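Local coordinates for protein BsaWI endonuclease (Geobacillus stearothermophilus, PDB 4ZSF) that is a restriction endonuclease of the PD-(D/E)XK superfamily that binds DNA and probably cleaves it with the help of metal ions, at residues G107-L112 / Y147-N152; N142-Y147 / F159-S164; P178-M183 / Y215-W220; F186-A191 / G219-Y224. One frame throughout, in Å; residues are numbered along the deposited sequence.

Interaction 1 of 4, residues G107-L112 / Y147-N152; sequences GMRILL and YITVRN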
# COMPACT_ATOMS: atom_id res chain seq x y z
N GLY A 107 19.35 31.03 -10.22
CA GLY A 107 19.69 30.04 -11.25
C GLY A 107 19.23 28.61 -10.94
O GLY A 107 19.78 27.66 -11.47
N MET A 108 18.24 28.46 -10.06
CA MET A 108 17.80 27.13 -9.63
C MET A 108 16.32 26.93 -9.97
O MET A 108 15.54 27.90 -10.03
CB MET A 108 18.05 26.95 -8.11
CG MET A 108 19.56 26.83 -7.80
SD MET A 108 19.77 26.56 -6.01
CE MET A 108 19.53 28.20 -5.43
N ARG A 109 15.92 25.66 -10.14
CA ARG A 109 14.49 25.38 -10.18
C ARG A 109 14.23 23.97 -9.73
O ARG A 109 15.08 23.09 -9.84
CB ARG A 109 13.89 25.59 -11.59
CG ARG A 109 14.58 24.75 -12.63
CD ARG A 109 13.77 24.97 -13.97
NE ARG A 109 14.43 24.34 -15.11
CZ ARG A 109 13.96 24.40 -16.36
NH1 ARG A 109 12.86 25.10 -16.63
NH2 ARG A 109 14.62 23.81 -17.35
N ILE A 110 13.01 23.80 -9.22
CA ILE A 110 12.46 22.55 -8.79
C ILE A 110 11.71 21.93 -9.95
O ILE A 110 10.95 22.61 -10.69
CB ILE A 110 11.49 22.75 -7.58
CG1 ILE A 110 12.30 23.18 -6.34
CG2 ILE A 110 10.68 21.51 -7.35
CD1 ILE A 110 11.38 23.66 -5.18
N LEU A 111 11.93 20.64 -10.09
CA LEU A 111 11.26 19.82 -11.10
C LEU A 111 10.41 18.74 -10.46
O LEU A 111 10.87 18.07 -9.50
CB LEU A 111 12.30 19.11 -11.98
CG LEU A 111 13.40 19.94 -12.59
CD1 LEU A 111 14.35 18.94 -13.26
CD2 LEU A 111 12.80 20.93 -13.57
N LEU A 112 9.23 18.49 -11.03
CA LEU A 112 8.51 17.23 -10.65
C LEU A 112 9.27 16.03 -11.17
O LEU A 112 10.06 16.14 -12.10
CB LEU A 112 7.08 17.19 -11.21
CG LEU A 112 6.26 18.42 -10.84
CD1 LEU A 112 5.00 18.52 -11.77
CD2 LEU A 112 5.79 18.27 -9.37
N TYR A 147 12.79 17.18 -7.65
CA TYR A 147 14.24 17.29 -7.82
C TYR A 147 14.60 18.77 -7.95
O TYR A 147 13.74 19.60 -8.32
CB TYR A 147 14.72 16.54 -9.05
CG TYR A 147 14.58 15.04 -8.89
CD1 TYR A 147 15.60 14.30 -8.33
CD2 TYR A 147 13.38 14.40 -9.23
CE1 TYR A 147 15.47 12.90 -8.18
CE2 TYR A 147 13.22 13.01 -9.07
CZ TYR A 147 14.28 12.28 -8.53
OH TYR A 147 14.19 10.88 -8.41
N ILE A 148 15.85 19.13 -7.66
CA ILE A 148 16.20 20.55 -7.81
C ILE A 148 17.47 20.65 -8.65
O ILE A 148 18.42 19.84 -8.50
CB ILE A 148 16.32 21.27 -6.45
CG1 ILE A 148 16.62 22.77 -6.62
CG2 ILE A 148 17.34 20.57 -5.48
CD1 ILE A 148 16.42 23.60 -5.27
N THR A 149 17.51 21.67 -9.52
CA THR A 149 18.64 21.84 -10.41
C THR A 149 19.29 23.19 -10.27
O THR A 149 18.66 24.15 -9.72
CB THR A 149 18.23 21.74 -11.89
OG1 THR A 149 17.41 22.86 -12.23
CG2 THR A 149 17.47 20.45 -12.21
N VAL A 150 20.51 23.29 -10.79
CA VAL A 150 21.23 24.58 -10.80
C VAL A 150 21.85 24.74 -12.18
O VAL A 150 22.27 23.74 -12.79
CB VAL A 150 22.32 24.65 -9.72
CG1 VAL A 150 23.39 23.53 -9.96
CG2 VAL A 150 22.96 26.02 -9.72
N ARG A 151 21.86 25.98 -12.69
CA ARG A 151 22.44 26.28 -13.97
C ARG A 151 23.87 26.75 -13.79
O ARG A 151 24.16 27.60 -12.98
CB ARG A 151 21.56 27.33 -14.69
CG ARG A 151 22.01 27.73 -16.05
CD ARG A 151 20.80 28.21 -16.89
NE ARG A 151 20.11 27.06 -17.48
CZ ARG A 151 20.37 26.59 -18.70
NH1 ARG A 151 21.27 27.21 -19.45
NH2 ARG A 151 19.72 25.53 -19.17
N ASN A 152 24.79 26.11 -14.50
CA ASN A 152 26.20 26.48 -14.41
C ASN A 152 26.81 26.36 -15.80
O ASN A 152 26.68 25.33 -16.45
CB ASN A 152 26.93 25.57 -13.39
CG ASN A 152 28.41 25.92 -13.24
OD1 ASN A 152 29.26 25.34 -13.93
ND2 ASN A 152 28.71 26.89 -12.38
O HOH W 1 18.35 25.45 -12.90
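Thr149 OG1 lies at the edge of the Arg109 guanidinium, near its plane, and Leu111 O lies in the same way at the edge of the Tyr147 ring. Arg109 and Thr149 run side by side, with Arg109 CG 3.4 Å from Thr149 OG1. They share Glu156: its carboxylate forms a salt bridge with Arg109 NE and a hydrogen bond with the threonine hydroxyl, so the long arginine and the short threonine both suit an anion above this face. Thr149 OG1 stands between its backbone N and carbonyl carbon (chi1 68°), where it also accepts from a water, 2.8 Å from OG1, that donates to Gly107 O as well. The same torsion sets Thr149 CG2 against Leu111, crossing it at about a right angle, 3.6 Å from CD1. With a valine here, Glu156 and the bridging water would probably each lose a partner and Gly107 O would be tied less firmly to the strand beside it. The other face is apolar: Met108 CG meets Val150 CG2 at 4.0 Å and Ile110 stands beside Ile148; Met108, Ile110 and Ile148 pack against helix 243-258, and Val150 on Phe159 of strand 155-165. The backbones are held by five hydrogen bonds, the straightest being Leu111 N to Tyr147 O (2.7 Å, 174°). Gly107, whose positive phi favours glycine, is the C-prime residue of the Schellman motif that ends helix 70-103 and turns the chain into strand 108-112. This is an antiparallel strand pair at one margin of the mixed beta-sheet that forms the core of a PD-(D/E)XK nuclease.

Interaction 2 of 4, residues N142-Y147 / F159-S164; sequences NVFDLY and FGCIQS. With nucleotides of chain B.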
# COMPACT_ATOMS: atom_id res chain seq x y z
N ASN A 142 10.12 5.57 -8.05
CA ASN A 142 9.22 6.59 -7.48
C ASN A 142 9.65 7.04 -6.10
O ASN A 142 8.85 7.35 -5.23
CB ASN A 142 7.76 6.08 -7.47
CG ASN A 142 7.26 5.80 -8.86
OD1 ASN A 142 7.15 6.72 -9.67
ND2 ASN A 142 6.99 4.54 -9.16
N VAL A 143 10.94 7.17 -5.94
CA VAL A 143 11.54 7.40 -4.66
C VAL A 143 11.40 8.85 -4.16
O VAL A 143 11.22 9.08 -2.95
CB VAL A 143 13.05 7.02 -4.79
CG1 VAL A 143 13.72 7.29 -3.56
CG2 VAL A 143 13.14 5.55 -5.14
N PHE A 144 11.64 9.81 -5.06
CA PHE A 144 11.60 11.25 -4.72
C PHE A 144 10.45 11.92 -5.42
O PHE A 144 10.18 11.63 -6.58
CB PHE A 144 12.92 11.90 -5.09
CG PHE A 144 14.06 11.32 -4.32
CD1 PHE A 144 14.15 11.53 -2.94
CD2 PHE A 144 14.99 10.47 -4.93
CE1 PHE A 144 15.21 10.90 -2.18
CE2 PHE A 144 16.06 9.89 -4.21
CZ PHE A 144 16.15 10.06 -2.84
N ASP A 145 9.84 12.91 -4.78
CA ASP A 145 8.68 13.63 -5.28
C ASP A 145 9.12 14.78 -6.20
O ASP A 145 8.52 15.06 -7.23
CB ASP A 145 7.90 14.15 -4.08
CG ASP A 145 7.41 13.00 -3.20
OD1 ASP A 145 6.79 12.05 -3.78
OD2 ASP A 145 7.69 12.98 -1.98
N LEU A 146 10.24 15.39 -5.83
CA LEU A 146 10.73 16.56 -6.51
C LEU A 146 12.25 16.47 -6.67
O LEU A 146 12.91 15.81 -5.88
CB LEU A 146 10.41 17.81 -5.71
CG LEU A 146 8.93 18.09 -5.45
CD1 LEU A 146 8.76 19.31 -4.45
CD2 LEU A 146 8.35 18.43 -6.81
N TYR A 147 12.79 17.18 -7.65
CA TYR A 147 14.24 17.29 -7.82
C TYR A 147 14.60 18.77 -7.95
O TYR A 147 13.74 19.60 -8.32
CB TYR A 147 14.72 16.54 -9.05
CG TYR A 147 14.58 15.04 -8.89
CD1 TYR A 147 15.60 14.30 -8.33
CD2 TYR A 147 13.38 14.40 -9.23
CE1 TYR A 147 15.47 12.90 -8.18
CE2 TYR A 147 13.22 13.01 -9.07
CZ TYR A 147 14.28 12.28 -8.53
OH TYR A 147 14.19 10.88 -8.41
N PHE A 159 21.10 18.61 -8.58
CA PHE A 159 22.02 18.46 -7.43
C PHE A 159 21.27 17.99 -6.17
O PHE A 159 21.91 17.70 -5.16
CB PHE A 159 22.75 19.79 -7.13
CG PHE A 159 21.84 20.92 -6.56
CD1 PHE A 159 21.16 21.80 -7.41
CD2 PHE A 159 21.68 21.07 -5.16
CE1 PHE A 159 20.31 22.84 -6.88
CE2 PHE A 159 20.93 22.09 -4.64
CZ PHE A 159 20.23 22.94 -5.45
N GLY A 160 19.92 17.97 -6.20
CA GLY A 160 19.23 17.61 -4.97
C GLY A 160 17.97 16.78 -5.23
O GLY A 160 17.37 16.88 -6.32
N CYS A 161 17.65 15.93 -4.25
CA CYS A 161 16.50 15.02 -4.26
C CYS A 161 15.62 15.41 -3.07
O CYS A 161 16.11 15.62 -1.95
CB CYS A 161 16.99 13.57 -4.07
SG CYS A 161 18.12 13.01 -5.36
N ILE A 162 14.32 15.53 -3.31
CA ILE A 162 13.42 16.08 -2.32
C ILE A 162 12.20 15.18 -2.11
O ILE A 162 11.52 14.76 -3.07
CB ILE A 162 12.89 17.47 -2.80
CG1 ILE A 162 14.08 18.45 -3.00
CG2 ILE A 162 11.79 18.00 -1.84
CD1 ILE A 162 13.67 19.64 -3.94
N GLN A 163 11.92 14.87 -0.84
CA GLN A 163 10.68 14.14 -0.47
C GLN A 163 9.70 15.15 0.04
O GLN A 163 10.05 15.97 0.84
CB GLN A 163 10.98 13.11 0.58
CG GLN A 163 11.94 12.00 -0.01
CD GLN A 163 12.44 11.02 1.05
OE1 GLN A 163 12.41 11.30 2.24
NE2 GLN A 163 12.83 9.85 0.60
N SER A 164 8.45 15.12 -0.43
CA SER A 164 7.55 16.19 0.02
C SER A 164 6.26 15.57 0.44
O SER A 164 5.47 15.25 -0.44
CB SER A 164 7.32 17.24 -1.09
OG SER A 164 6.51 16.72 -2.15
P DA B 5 4.55 0.31 -9.23
OP1 DA B 5 5.95 0.68 -9.33
OP2 DA B 5 4.08 -0.82 -8.39
O5' DA B 5 3.68 1.53 -8.60
C5' DA B 5 3.92 2.81 -9.10
C4' DA B 5 3.24 3.85 -8.24
O4' DA B 5 1.82 3.81 -8.48
C3' DA B 5 3.47 3.68 -6.76
O3' DA B 5 3.85 4.95 -6.22
C2' DA B 5 2.13 3.19 -6.22
C1' DA B 5 1.13 3.70 -7.29
N9 DA B 5 0.02 2.80 -7.60
C8 DA B 5 0.10 1.44 -7.84
N7 DA B 5 -1.08 0.89 -8.10
C5 DA B 5 -1.98 2.01 -8.13
C6 DA B 5 -3.38 2.13 -8.39
N6 DA B 5 -4.20 1.10 -8.78
N1 DA B 5 -3.92 3.38 -8.32
C2 DA B 5 -3.13 4.43 -8.02
N3 DA B 5 -1.82 4.43 -7.74
C4 DA B 5 -1.29 3.18 -7.85
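Cys161 CB sits squarely over one face of the Phe144 ring, 3.5 Å from the ring centroid and only 3° off the normal. A cysteine is slim enough to approach so closely. Its SG, turned beside its own backbone N (chi1 -60°), still hangs over that face and fits the hollow between two aromatics, 4.2 Å from the Phe144 centroid and 3.9 Å from Tyr147 CE1. Val143 CG1 covers the opposite face, offset to the rim, and Tyr147 OH lies in plane at the edge. Another part of the edge is filled by the methylene CG of Gln163, 3.7 Å from Phe144 CD1, while the amide of Gln163 goes on to Trp220 and Asp175. Replacing the phenylalanine by a serine would probably open a gap between Cys161 and Val143 and leave the aliphatic part of Gln163 without its support. These strands form a beta hairpin with a classic bulge: Asp145 and Leu146 both face Ile162, whose O takes Asp145 N and Leu146 N together. An aspartate on one strand and a lysine on the next recall the PD-(D/E)XK motif, so Asp145 and Lys165, which form a salt bridge, probably belong to it. Through its anti lone pair Asp145 OD2 also grips Ser164 N, at 2.7 Å and nearly straight (172°). On the far side of the hairpin Ile162 rests its CB on Leu146 CB at 3.8 Å, two branched aliphatic chains against helix 243-258 and strand 108-112. Asn142, beyond the hairpin, brings ND2 to 3.5 Å from C5' of DA5 of chain B.

Interaction 3 of 4, residues P178-M183 / Y215-W220; sequences PSMKAM and YRLNGW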
# COMPACT_ATOMS: atom_id res chain seq x y z
N PRO A 178 15.98 5.52 1.36
CA PRO A 178 16.37 6.07 0.06
C PRO A 178 16.99 7.45 0.18
O PRO A 178 17.82 7.81 -0.67
CB PRO A 178 15.05 6.16 -0.71
CG PRO A 178 13.96 6.13 0.35
CD PRO A 178 14.53 5.21 1.41
N SER A 179 16.64 8.21 1.21
CA SER A 179 17.29 9.53 1.38
C SER A 179 18.78 9.29 1.69
O SER A 179 19.66 9.95 1.15
CB SER A 179 16.63 10.33 2.51
OG SER A 179 17.49 11.40 2.87
N MET A 180 19.07 8.28 2.51
CA MET A 180 20.50 8.01 2.87
C MET A 180 21.28 7.51 1.65
O MET A 180 22.48 7.83 1.49
CB MET A 180 20.57 7.01 4.04
CG MET A 180 20.06 7.77 5.32
SD MET A 180 20.03 6.78 6.78
CE MET A 180 21.76 6.86 7.30
N LYS A 181 20.60 6.75 0.78
CA LYS A 181 21.24 6.38 -0.46
C LYS A 181 21.55 7.59 -1.37
O LYS A 181 22.61 7.59 -2.05
CB LYS A 181 20.36 5.35 -1.21
CG LYS A 181 20.33 3.96 -0.50
CD LYS A 181 21.73 3.52 -0.23
CE LYS A 181 21.85 2.03 0.09
NZ LYS A 181 23.30 1.60 -0.12
N ALA A 182 20.67 8.61 -1.39
CA ALA A 182 20.91 9.83 -2.17
C ALA A 182 22.13 10.56 -1.59
O ALA A 182 22.96 11.06 -2.35
CB ALA A 182 19.66 10.73 -2.16
N MET A 183 22.25 10.59 -0.26
CA MET A 183 23.43 11.24 0.36
C MET A 183 24.68 10.44 0.02
O MET A 183 25.74 11.03 -0.23
CB MET A 183 23.25 11.35 1.90
CG MET A 183 22.04 12.25 2.24
SD MET A 183 22.00 12.78 3.97
CE MET A 183 21.63 11.22 4.76
N TYR A 215 19.47 5.15 15.60
CA TYR A 215 19.68 5.97 14.41
C TYR A 215 20.98 6.67 14.57
O TYR A 215 21.01 7.77 15.10
CB TYR A 215 18.55 6.99 14.23
CG TYR A 215 17.23 6.30 14.09
CD1 TYR A 215 16.89 5.63 12.92
CD2 TYR A 215 16.32 6.27 15.15
CE1 TYR A 215 15.67 4.96 12.79
CE2 TYR A 215 15.11 5.59 15.04
CZ TYR A 215 14.79 4.94 13.86
OH TYR A 215 13.60 4.26 13.73
N ARG A 216 22.07 6.02 14.14
CA ARG A 216 23.40 6.57 14.37
C ARG A 216 23.65 7.84 13.53
O ARG A 216 24.14 8.84 14.03
CB ARG A 216 24.47 5.53 14.08
CG ARG A 216 25.79 5.77 14.83
CD ARG A 216 26.86 4.71 14.51
NE ARG A 216 27.22 4.66 13.08
CZ ARG A 216 28.13 5.44 12.50
NH1 ARG A 216 28.78 6.37 13.21
NH2 ARG A 216 28.39 5.31 11.20
N LEU A 217 23.26 7.79 12.26
CA LEU A 217 23.49 8.93 11.36
C LEU A 217 22.20 9.69 11.09
O LEU A 217 21.10 9.14 11.25
CB LEU A 217 24.04 8.46 10.04
CG LEU A 217 25.27 7.55 10.15
CD1 LEU A 217 25.77 7.21 8.76
CD2 LEU A 217 26.34 8.28 10.95
N ASN A 218 22.33 10.93 10.63
CA ASN A 218 21.18 11.70 10.15
C ASN A 218 20.56 11.05 8.89
O ASN A 218 21.28 10.42 8.09
CB ASN A 218 21.57 13.16 9.87
CG ASN A 218 22.82 13.28 8.99
OD1 ASN A 218 23.89 12.85 9.40
ND2 ASN A 218 22.68 13.85 7.78
N GLY A 219 19.24 11.19 8.72
CA GLY A 219 18.57 10.49 7.62
C GLY A 219 18.43 11.38 6.40
O GLY A 219 18.18 10.89 5.26
N TRP A 220 18.63 12.69 6.61
CA TRP A 220 18.52 13.75 5.59
C TRP A 220 19.58 14.81 5.87
O TRP A 220 20.05 14.89 6.99
CB TRP A 220 17.13 14.46 5.59
CG TRP A 220 15.98 13.55 5.13
CD1 TRP A 220 15.45 13.49 3.87
CD2 TRP A 220 15.27 12.60 5.92
NE1 TRP A 220 14.47 12.55 3.83
CE2 TRP A 220 14.32 12.00 5.08
CE3 TRP A 220 15.34 12.20 7.27
CZ2 TRP A 220 13.46 10.99 5.51
CZ3 TRP A 220 14.46 11.19 7.72
CH2 TRP A 220 13.53 10.61 6.84
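Met180 carries the largest share of this contact, with Ser179 and Met183 close behind, and all three reach from helix 172-184 to the loop before strand 222-226. The flexible Met180 chain bends at chi3 (81°), which carries CE back over the loop: the methyl lies 3.9 Å from Leu217 CB and touches Asn218 O, while CG rests against Gly219 O. Met183 comes in one turn later, its CE 3.4 Å from Asn218 O and Met183 SD 3.7 Å from Trp220 C. An unbranched thioether can follow such an uneven backbone surface. Ser179 supplies the polar link. Its OG donates to Gly219 O in the carbonyl plane, at an unusually short 2.5 Å, and is also bonded to Ser189 OG. The small side chain lies over one face of the Trp220 indole, with CB 3.7 Å from the centroid of the five-membered ring and 26° off its normal; OG itself is 3.1 Å from Trp220 CD1. A small side chain suits the place, since a much bulkier one would probably press on the indole. Trp220 NE1 is bonded to Gln163 OE1. Gly219 fits for a similar reason, since a CB there would run into Trp220 CE3. The loop braces itself as well: Asn218 ND2 gives a straight bond of 2.9 Å to Trp220 O, from above the carbonyl plane. Chemically the contact is mixed. One hydroxyl fixes Gly219 O, whereas the two methionine methyls bury Asn218 O without giving it a hydrogen bond, so the loop is held by one hydroxyl-to-carbonyl bond within a surface of soft, apolar contact.

Interaction 4 of 4, residues F186-A191 / G219-Y224; sequences FFWSVA and GWHGMY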
# COMPACT_ATOMS: atom_id res chain seq x y z
N PHE A 186 26.01 11.41 -3.24
CA PHE A 186 26.49 12.81 -3.25
C PHE A 186 25.46 13.71 -3.92
O PHE A 186 25.82 14.60 -4.71
CB PHE A 186 27.86 12.95 -3.91
CG PHE A 186 28.93 12.11 -3.26
CD1 PHE A 186 29.67 12.59 -2.16
CD2 PHE A 186 29.18 10.83 -3.73
CE1 PHE A 186 30.65 11.81 -1.57
CE2 PHE A 186 30.13 10.02 -3.12
CZ PHE A 186 30.92 10.53 -2.06
N PHE A 187 24.21 13.58 -3.48
CA PHE A 187 23.19 14.62 -3.77
C PHE A 187 22.71 15.23 -2.46
O PHE A 187 22.67 14.55 -1.42
CB PHE A 187 21.99 14.02 -4.49
CG PHE A 187 22.32 13.57 -5.91
CD1 PHE A 187 22.77 12.27 -6.17
CD2 PHE A 187 22.16 14.46 -6.98
CE1 PHE A 187 23.08 11.87 -7.51
CE2 PHE A 187 22.46 14.05 -8.29
CZ PHE A 187 22.91 12.79 -8.54
N TRP A 188 22.28 16.49 -2.54
CA TRP A 188 21.53 17.10 -1.42
C TRP A 188 20.26 16.32 -1.23
O TRP A 188 19.53 16.10 -2.21
CB TRP A 188 21.23 18.53 -1.78
CG TRP A 188 20.72 19.38 -0.66
CD1 TRP A 188 21.14 19.39 0.66
CD2 TRP A 188 19.71 20.39 -0.78
NE1 TRP A 188 20.45 20.38 1.33
CE2 TRP A 188 19.58 21.00 0.47
CE3 TRP A 188 18.91 20.85 -1.86
CZ2 TRP A 188 18.67 22.06 0.69
CZ3 TRP A 188 18.02 21.88 -1.64
CH2 TRP A 188 17.88 22.46 -0.36
N SER A 189 19.95 15.90 -0.01
CA SER A 189 18.75 15.08 0.17
C SER A 189 17.91 15.69 1.26
O SER A 189 18.32 15.75 2.42
CB SER A 189 19.10 13.62 0.52
OG SER A 189 17.90 12.87 0.67
N VAL A 190 16.73 16.19 0.91
CA VAL A 190 15.94 16.86 1.94
C VAL A 190 14.49 16.45 1.92
O VAL A 190 14.03 15.78 0.99
CB VAL A 190 16.02 18.42 1.80
CG1 VAL A 190 17.46 18.90 2.04
CG2 VAL A 190 15.50 18.85 0.42
N ALA A 191 13.77 16.84 2.98
CA ALA A 191 12.33 16.52 3.03
C ALA A 191 11.59 17.78 3.39
O ALA A 191 12.12 18.60 4.17
CB ALA A 191 12.07 15.48 4.05
N GLY A 219 19.24 11.19 8.72
CA GLY A 219 18.57 10.49 7.62
C GLY A 219 18.43 11.38 6.40
O GLY A 219 18.18 10.89 5.26
N TRP A 220 18.63 12.69 6.61
CA TRP A 220 18.52 13.75 5.59
C TRP A 220 19.58 14.81 5.87
O TRP A 220 20.05 14.89 6.99
CB TRP A 220 17.13 14.46 5.59
CG TRP A 220 15.98 13.55 5.13
CD1 TRP A 220 15.45 13.49 3.87
CD2 TRP A 220 15.27 12.60 5.92
NE1 TRP A 220 14.47 12.55 3.83
CE2 TRP A 220 14.32 12.00 5.08
CE3 TRP A 220 15.34 12.20 7.27
CZ2 TRP A 220 13.46 10.99 5.51
CZ3 TRP A 220 14.46 11.19 7.72
CH2 TRP A 220 13.53 10.61 6.84
N HIS A 221 19.88 15.63 4.87
CA HIS A 221 20.67 16.83 5.10
C HIS A 221 19.85 17.85 5.87
O HIS A 221 20.38 18.61 6.69
CB HIS A 221 21.15 17.44 3.76
CG HIS A 221 22.24 16.63 3.13
ND1 HIS A 221 22.13 16.08 1.88
CD2 HIS A 221 23.45 16.26 3.61
CE1 HIS A 221 23.24 15.42 1.60
NE2 HIS A 221 24.06 15.49 2.64
N GLY A 222 18.57 17.86 5.57
CA GLY A 222 17.71 18.87 6.18
C GLY A 222 16.25 18.44 6.01
O GLY A 222 15.87 17.81 5.02
N MET A 223 15.46 18.79 7.01
CA MET A 223 14.03 18.52 7.03
C MET A 223 13.39 19.90 7.22
O MET A 223 13.79 20.64 8.13
CB MET A 223 13.70 17.56 8.18
CG MET A 223 12.24 17.48 8.52
SD MET A 223 11.35 16.54 7.27
CE MET A 223 11.96 14.87 7.57
N TYR A 224 12.44 20.27 6.34
CA TYR A 224 11.82 21.62 6.41
C TYR A 224 10.39 21.44 6.77
O TYR A 224 9.69 20.77 6.01
CB TYR A 224 11.98 22.35 5.05
CG TYR A 224 13.46 22.47 4.78
CD1 TYR A 224 14.16 21.45 4.18
CD2 TYR A 224 14.16 23.59 5.21
CE1 TYR A 224 15.56 21.51 3.99
CE2 TYR A 224 15.53 23.70 5.02
CZ TYR A 224 16.23 22.65 4.38
OH TYR A 224 17.62 22.74 4.26
O HOH W 2 19.86 21.17 4.12
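Strands 188-191 and 222-224 run parallel, their axes 4.9 Å apart at closest and 31° from aligned. Ala191 is gripped through both its polar backbone atoms: its N donates to Gly222 O, and its O accepts from Tyr224 N at 2.8 Å. Before the strand pairing proper, His221 N bonds to Ser189 O, and the imidazole then takes over the role of a backbone acceptor: Ser189 N donates to His221 ND1, 2.9 Å away and in the ring plane. His221 NE2 is bonded to Asn264 O, consistent with the proton being on NE2. The two strands and helix 202-209 make a beta-alpha-beta unit within the nuclease core. Ala191 has its methyl over the Trp220 indole, with CB 4.1 Å from the centroid of the five-membered ring, where a larger residue would probably press on the ring. At the other face of the sheet Val190 CG1 reaches the edge of the Tyr224 ring, 3.8 Å from CE1. Trp188 crosses Tyr224 at about a right angle; a water joins Trp188 NE1 to Tyr224 OH, and that hydroxyl also bonds to His248. Gly222 fits beneath this tyrosine, since a CB would strike its OH.

Interactions 1, 2 and 4 lie across one mixed sheet: strand 108-112 pairs with 146-152, that with 155-165, and 188-193, beside 155-165, with 222-226. Interactions 1 and 2 share Tyr147 and have centres about 12 Å apart, their segments alternating along the chain. Interactions 3 and 4 follow and share Gly219 and Trp220, their centres about 8 Å apart; there helix 172-184 packs on the loop leading into strand 222-226. Trp220 NE1 bonded to Gln163 OE1 at 2.9 Å joins interaction 2 to both of them. Interactions 1 and 3, whose centres lie about 22 Å apart, do not touch. Together the contacts tie the sheet and one flanking helix into the nuclease core.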